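Local coordinates for protein type III secretion system effector HopBA1 (Pseudomonas syringae pv. aptata, PDB 5T09) that acts as a virulence factor that is recognized by the Arabidopsis disease resistance protein RBA1, enhancing RBA1 self-association and so triggering host cell death, at residues 209-214 against 232-237. Numbering follows the deposited sequence.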
loop_
_atom_site.group_PDB
_atom_site.type_symbol
_atom_site.label_atom_id
_atom_site.label_comp_id
_atom_site.label_asym_id
_atom_site.label_seq_id
_atom_site.Cartn_x
_atom_site.Cartn_y
_atom_site.Cartn_z
ATOM N N LEU A 209 -5.286 -9.974 -2.664
ATOM C CA LEU A 209 -6.355 -9.425 -1.841
ATOM C C LEU A 209 -6.167 -7.916 -1.729
ATOM O O LEU A 209 -5.112 -7.450 -1.288
ATOM C CB LEU A 209 -6.337 -10.094 -0.466
ATOM C CG LEU A 209 -7.481 -9.871 0.534
ATOM C CD1 LEU A 209 -7.372 -8.527 1.241
ATOM C CD2 LEU A 209 -8.825 -10.006 -0.152
ATOM N N VAL A 210 -7.180 -7.152 -2.135
ATOM C CA VAL A 210 -7.125 -5.694 -2.120
ATOM C C VAL A 210 -7.942 -5.187 -0.942
ATOM O O VAL A 210 -9.097 -5.589 -0.757
ATOM C CB VAL A 210 -7.642 -5.098 -3.440
ATOM C CG1 VAL A 210 -7.593 -3.576 -3.392
ATOM C CG2 VAL A 210 -6.823 -5.618 -4.613
ATOM N N ILE A 211 -7.344 -4.294 -0.157
ATOM C CA ILE A 211 -7.985 -3.692 1.004
ATOM C C ILE A 211 -8.285 -2.232 0.697
ATOM O O ILE A 211 -7.449 -1.522 0.127
ATOM C CB ILE A 211 -7.100 -3.808 2.259
ATOM C CG1 ILE A 211 -6.889 -5.280 2.621
ATOM C CG2 ILE A 211 -7.723 -3.030 3.431
ATOM C CD1 ILE A 211 -5.970 -5.512 3.807
ATOM N N SER A 212 -9.477 -1.791 1.080
ATOM C CA SER A 212 -9.877 -0.394 1.021
ATOM C C SER A 212 -10.250 0.060 2.424
ATOM O O SER A 212 -10.337 -0.743 3.356
ATOM C CB SER A 212 -11.060 -0.190 0.066
ATOM O OG SER A 212 -12.216 -0.846 0.550
ATOM N N PHE A 213 -10.481 1.362 2.575
ATOM C CA PHE A 213 -10.739 1.940 3.887
ATOM C C PHE A 213 -12.005 2.780 3.873
ATOM O O PHE A 213 -12.214 3.592 2.966
ATOM C CB PHE A 213 -9.549 2.776 4.350
ATOM C CG PHE A 213 -8.334 1.955 4.628
ATOM C CD1 PHE A 213 -8.156 1.360 5.864
ATOM C CD2 PHE A 213 -7.383 1.753 3.648
ATOM C CE1 PHE A 213 -7.042 0.589 6.122
ATOM C CE2 PHE A 213 -6.268 0.984 3.898
ATOM C CZ PHE A 213 -6.097 0.399 5.137
ATOM N N ASP A 214 -12.838 2.572 4.886
ATOM C CA ASP A 214 -14.021 3.383 5.151
ATOM C C ASP A 214 -13.704 4.236 6.376
ATOM O O ASP A 214 -13.738 3.750 7.509
ATOM C CB ASP A 214 -15.243 2.496 5.378
ATOM C CG ASP A 214 -16.433 3.261 5.923
ATOM O OD1 ASP A 214 -16.435 4.508 5.846
ATOM O OD2 ASP A 214 -17.369 2.610 6.429
ATOM N N ILE A 232 -12.092 -6.339 0.696
ATOM C CA ILE A 232 -12.545 -6.070 2.056
ATOM C C ILE A 232 -12.304 -4.603 2.376
ATOM O O ILE A 232 -11.362 -3.981 1.875
ATOM C CB ILE A 232 -11.851 -6.975 3.103
ATOM C CG1 ILE A 232 -10.333 -6.785 3.086
ATOM C CG2 ILE A 232 -12.214 -8.435 2.859
ATOM C CD1 ILE A 232 -9.641 -7.392 4.294
ATOM N N VAL A 233 -13.173 -4.053 3.218
ATOM C CA VAL A 233 -13.093 -2.665 3.650
ATOM C C VAL A 233 -12.792 -2.658 5.140
ATOM O O VAL A 233 -13.506 -3.294 5.926
ATOM C CB VAL A 233 -14.397 -1.903 3.354
ATOM C CG1 VAL A 233 -14.198 -0.408 3.583
ATOM C CG2 VAL A 233 -14.875 -2.179 1.935
ATOM N N ILE A 234 -11.735 -1.951 5.525
ATOM C CA ILE A 234 -11.361 -1.785 6.924
ATOM C C ILE A 234 -11.937 -0.461 7.406
ATOM O O ILE A 234 -11.686 0.592 6.803
ATOM C CB ILE A 234 -9.835 -1.833 7.105
ATOM C CG1 ILE A 234 -9.339 -3.272 6.926
ATOM C CG2 ILE A 234 -9.428 -1.277 8.479
ATOM C CD1 ILE A 234 -7.837 -3.443 7.045
ATOM N N ALA A 235 -12.711 -0.512 8.485
ATOM C CA ALA A 235 -13.291 0.690 9.062
ATOM C C ALA A 235 -12.231 1.446 9.850
ATOM O O ALA A 235 -11.526 0.862 10.679
ATOM C CB ALA A 235 -14.471 0.332 9.965
ATOM N N GLY A 236 -12.112 2.743 9.583
ATOM C CA GLY A 236 -11.117 3.561 10.249
ATOM C C GLY A 236 -11.628 4.934 10.629
ATOM O O GLY A 236 -12.823 5.220 10.514
ATOM N N GLU A 237 -10.722 5.794 11.080
ATOM C CA GLU A 237 -11.055 7.137 11.529
ATOM C C GLU A 237 -10.473 8.158 10.564
ATOM O O GLU A 237 -9.331 8.018 10.111
ATOM C CB GLU A 237 -10.506 7.399 12.933
ATOM C CG GLU A 237 -10.784 6.302 13.950
ATOM C CD GLU A 237 -9.708 6.222 15.016
ATOM O OE1 GLU A 237 -8.563 5.853 14.677
ATOM O OE2 GLU A 237 -10.002 6.540 16.187
#
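Leu209 meets Ile232 where two neighbouring parallel strands of the EreA/ChaN-like alpha-beta core, 209-214 and 232-235, begin to pair; the two side chains cross at about a right angle, with Leu209 CD1 3.9 Å from Ile232 CG1. Next, Val210 O receives a long, weak hydrogen bond from Ile232 N. Ile211 lies alongside Ile232, their CG1 atoms 3.8 Å apart, while Ile211 CG2 reaches Ile234 CD1 at 3.6 Å; helix 36-46 packs on Ile211, Ile232 and Ile234 from this face. The backbone of Ser212 bonds twice to the same strand, N to Ile232 O and O from Ile234 N at 2.8 Å. Its OG, which sits between the backbone N and carbonyl carbon (chi1 65°), packs against Val233 CG2 on the opposite face of the sheet and hydrogen-bonds to Ser230 OG. Phe213 runs beside Ile234, Phe213 CD1 and CE1 against Ile234 CB, while Ile211 CG2 lies over one ring face, toward the rim; Ile61 and Leu64 of helix 60-74 also touch the ring. Asp214 lays CB against Val233 CG1, and its carboxylate bonds to Thr216 and forms a salt bridge with Arg222. Just past the end of strand 232-235, Gly236 N donates a nearly straight bond to Asp214 O, 2.8 Å long, from above the carbonyl plane.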